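Local coordinates for Cel44C (Paenibacillus polymyxa, PDB 2YIH), which hydrolyses xyloglucan and other beta-1,4-glucans as an endo-acting enzyme, this chain being its glycoside hydrolase family 44 catalytic part, at residues 47-52 with 69-74. The protein carries 8 engineered substitutions. Numbering follows the deposited sequence.
Sequences GNRMTG and SSDNYL. With BGC (beta-D-glucopyranose), chain B; EDO (1,2-ethanediol), chain M.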
loop_
_atom_site.group_PDB
_atom_site.type_symbol
_atom_site.label_atom_id
_atom_site.label_comp_id
_atom_site.label_asym_id
_atom_site.label_seq_id
_atom_site.Cartn_x
_atom_site.Cartn_y
_atom_site.Cartn_z
ATOM N N GLY A 47 5.260 2.371 -8.695
ATOM C CA GLY A 47 6.328 3.308 -8.398
ATOM C C GLY A 47 6.921 3.981 -9.621
ATOM O O GLY A 47 6.445 3.801 -10.737
ATOM N N ASN A 48 7.968 4.771 -9.401
ATOM C CA ASN A 48 8.411 5.719 -10.454
ATOM C C ASN A 48 8.808 4.997 -11.748
ATOM O O ASN A 48 8.573 5.509 -12.846
ATOM C CB ASN A 48 9.580 6.543 -9.921
ATOM C CG ASN A 48 9.163 7.460 -8.792
ATOM O OD1 ASN A 48 8.000 7.766 -8.661
ATOM N ND2 ASN A 48 10.132 7.989 -8.046
ATOM N N ARG A 49 9.424 3.818 -11.633
ATOM C CA ARG A 49 9.870 3.113 -12.858
ATOM C C ARG A 49 8.730 2.699 -13.771
ATOM O O ARG A 49 8.962 2.400 -14.957
ATOM C CB ARG A 49 10.721 1.874 -12.497
ATOM C CG ARG A 49 12.171 2.240 -12.222
ATOM C CD ARG A 49 12.964 2.304 -13.522
ATOM N NE ARG A 49 14.391 2.564 -13.281
ATOM C CZ ARG A 49 15.314 2.475 -14.242
ATOM N NH1 ARG A 49 14.952 2.101 -15.475
ATOM N NH2 ARG A 49 16.612 2.667 -13.955
ATOM N N MET A 50 7.507 2.581 -13.230
ATOM C CA MET A 50 6.437 2.057 -14.077
ATOM C C MET A 50 5.807 3.080 -15.012
ATOM O O MET A 50 5.145 2.701 -15.989
ATOM C CB MET A 50 5.377 1.338 -13.235
ATOM C CG MET A 50 5.873 -0.037 -12.715
ATOM S SD MET A 50 6.377 -1.160 -14.051
ATOM C CE MET A 50 4.787 -1.525 -14.790
ATOM N N THR A 51 6.034 4.363 -14.737
ATOM C CA THR A 51 5.437 5.428 -15.586
ATOM C C THR A 51 5.894 5.279 -17.042
ATOM O O THR A 51 5.066 5.327 -17.984
ATOM C CB THR A 51 5.869 6.815 -15.062
ATOM O OG1 THR A 51 5.245 7.018 -13.776
ATOM C CG2 THR A 51 5.464 7.932 -16.073
ATOM N N GLY A 52 7.211 5.100 -17.222
ATOM C CA GLY A 52 7.768 4.937 -18.570
ATOM C C GLY A 52 8.135 3.525 -18.975
ATOM O O GLY A 52 8.913 3.323 -19.934
ATOM N N SER A 69 17.595 7.861 -16.713
ATOM C CA SER A 69 18.223 6.801 -17.487
ATOM C C SER A 69 17.162 5.825 -18.000
ATOM O O SER A 69 16.369 5.309 -17.223
ATOM C CB SER A 69 19.215 6.046 -16.583
ATOM O OG SER A 69 19.782 4.935 -17.260
ATOM N N SER A 70 17.193 5.524 -19.289
ATOM C CA SER A 70 16.418 4.424 -19.854
ATOM C C SER A 70 17.265 3.171 -19.873
ATOM O O SER A 70 18.383 3.177 -20.413
ATOM C CB SER A 70 15.990 4.745 -21.294
ATOM O OG SER A 70 15.040 5.792 -21.286
ATOM N N ASP A 71 16.752 2.085 -19.307
ATOM C CA ASP A 71 17.567 0.889 -19.203
ATOM C C ASP A 71 16.724 -0.313 -18.782
ATOM O O ASP A 71 15.476 -0.222 -18.707
ATOM C CB ASP A 71 18.726 1.151 -18.216
ATOM C CG ASP A 71 18.230 1.548 -16.838
ATOM O OD1 ASP A 71 17.299 0.878 -16.341
ATOM O OD2 ASP A 71 18.714 2.576 -16.300
ATOM N N ASN A 72 17.389 -1.444 -18.610
ATOM C CA ASN A 72 16.737 -2.717 -18.290
ATOM C C ASN A 72 16.573 -2.980 -16.784
ATOM O O ASN A 72 16.432 -4.135 -16.373
ATOM C CB ASN A 72 17.522 -3.872 -18.934
ATOM C CG ASN A 72 18.943 -4.013 -18.377
ATOM O OD1 ASN A 72 19.442 -3.162 -17.679
ATOM N ND2 ASN A 72 19.617 -5.078 -18.781
ATOM N N TYR A 73 16.573 -1.929 -15.970
ATOM C CA TYR A 73 16.499 -2.114 -14.512
ATOM C C TYR A 73 15.363 -3.067 -14.114
ATOM O O TYR A 73 15.525 -3.902 -13.223
ATOM C CB TYR A 73 16.275 -0.780 -13.809
ATOM C CG TYR A 73 15.972 -0.938 -12.324
ATOM C CD1 TYR A 73 16.969 -1.320 -11.432
ATOM C CD2 TYR A 73 14.678 -0.788 -11.834
ATOM C CE1 TYR A 73 16.690 -1.505 -10.096
ATOM C CE2 TYR A 73 14.412 -0.927 -10.495
ATOM C CZ TYR A 73 15.406 -1.310 -9.640
ATOM O OH TYR A 73 15.125 -1.455 -8.306
ATOM N N LEU A 74 14.184 -2.907 -14.711
ATOM C CA LEU A 74 13.038 -3.688 -14.192
ATOM C C LEU A 74 13.227 -5.184 -14.488
ATOM O O LEU A 74 12.698 -6.068 -13.769
ATOM C CB LEU A 74 11.710 -3.177 -14.774
ATOM C CG LEU A 74 11.199 -1.856 -14.187
ATOM C CD1 LEU A 74 9.873 -1.460 -14.875
ATOM C CD2 LEU A 74 11.029 -1.995 -12.642
HETATM C C2 BGC B . 9.828 12.478 -4.536
HETATM C C3 BGC B . 9.199 11.417 -5.442
HETATM C C4 BGC B . 8.884 10.168 -4.620
HETATM C C5 BGC B . 8.153 10.495 -3.319
HETATM C C6 BGC B . 8.116 9.229 -2.466
HETATM C C1 BGC B . 8.894 12.750 -3.358
HETATM O O2 BGC B . 10.058 13.701 -5.251
HETATM O O3 BGC B . 10.096 11.058 -6.505
HETATM O O4 BGC B . 8.146 9.172 -5.347
HETATM O O5 BGC B . 8.834 11.539 -2.612
HETATM O O6 BGC B . 9.400 8.589 -2.447
HETATM C C1 EDO M . 16.006 3.400 -9.696
HETATM O O1 EDO M . 14.988 3.672 -10.688
HETATM C C2 EDO M . 16.845 2.195 -10.146
HETATM O O2 EDO M . 17.722 2.561 -11.222
#
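Asp71 OD1 is gripped from opposite faces of its carboxylate: Arg49 NH1 comes in at 2.8 Å, well out of the carboxylate plane, and the backbone N of Tyr73 donates from the other face at 2.9 Å, closing an Asx turn where strand 69-71 gives way to helix 73-77. Asp71 OD2 takes a nearly straight bond (176°) from Arg49 NH2 at 3.2 Å through its syn lone pair. Ser69 OG donates to Asp71 OD2 on its anti side, 2.8 Å away. Arginine and aspartate thus meet end-on, their planes 42° apart, and two sound donors on each oxygen probably fix the rotation of the carboxylate. The arginine chain bends at chi2 (-85°) and then runs extended to the acid. Tyr73 CB sits over the centre of one guanidinium face, 3.4 Å from Arg49 CZ, and the tyrosine ring tilts beside NE and CD. At the guanidinium edge, O1 of a 1,2-ethanediol, probably from the crystallisation liquor, accepts from Arg49 NE at 2.9 Å, and its O2 from Arg49 NH2; its C2 lies over the Tyr73 ring. On the apolar side of the contact, Leu74 spreads its methyls, CD2 against Arg49 CB and CD1 against Met50 SD at 3.6 Å. A methionine in place of Arg49 would probably leave the Asp71 carboxylate without its cationic mate, held by Ser69 and the Tyr73 amide alone among these two segments. Asn48, one residue earlier, turns to the glycan, its ND2 reaching a glucose O3 by a weak bond. The short helix 48-51 follows barrel strand 42-45 of the TIM-barrel fold, so the salt bridge ties the turn after that strand to the small antiparallel sheet of strands 60-61, 69-71 and 122-123; Ser60 OG, on the neighbouring strand, also bonds Arg49 NH1.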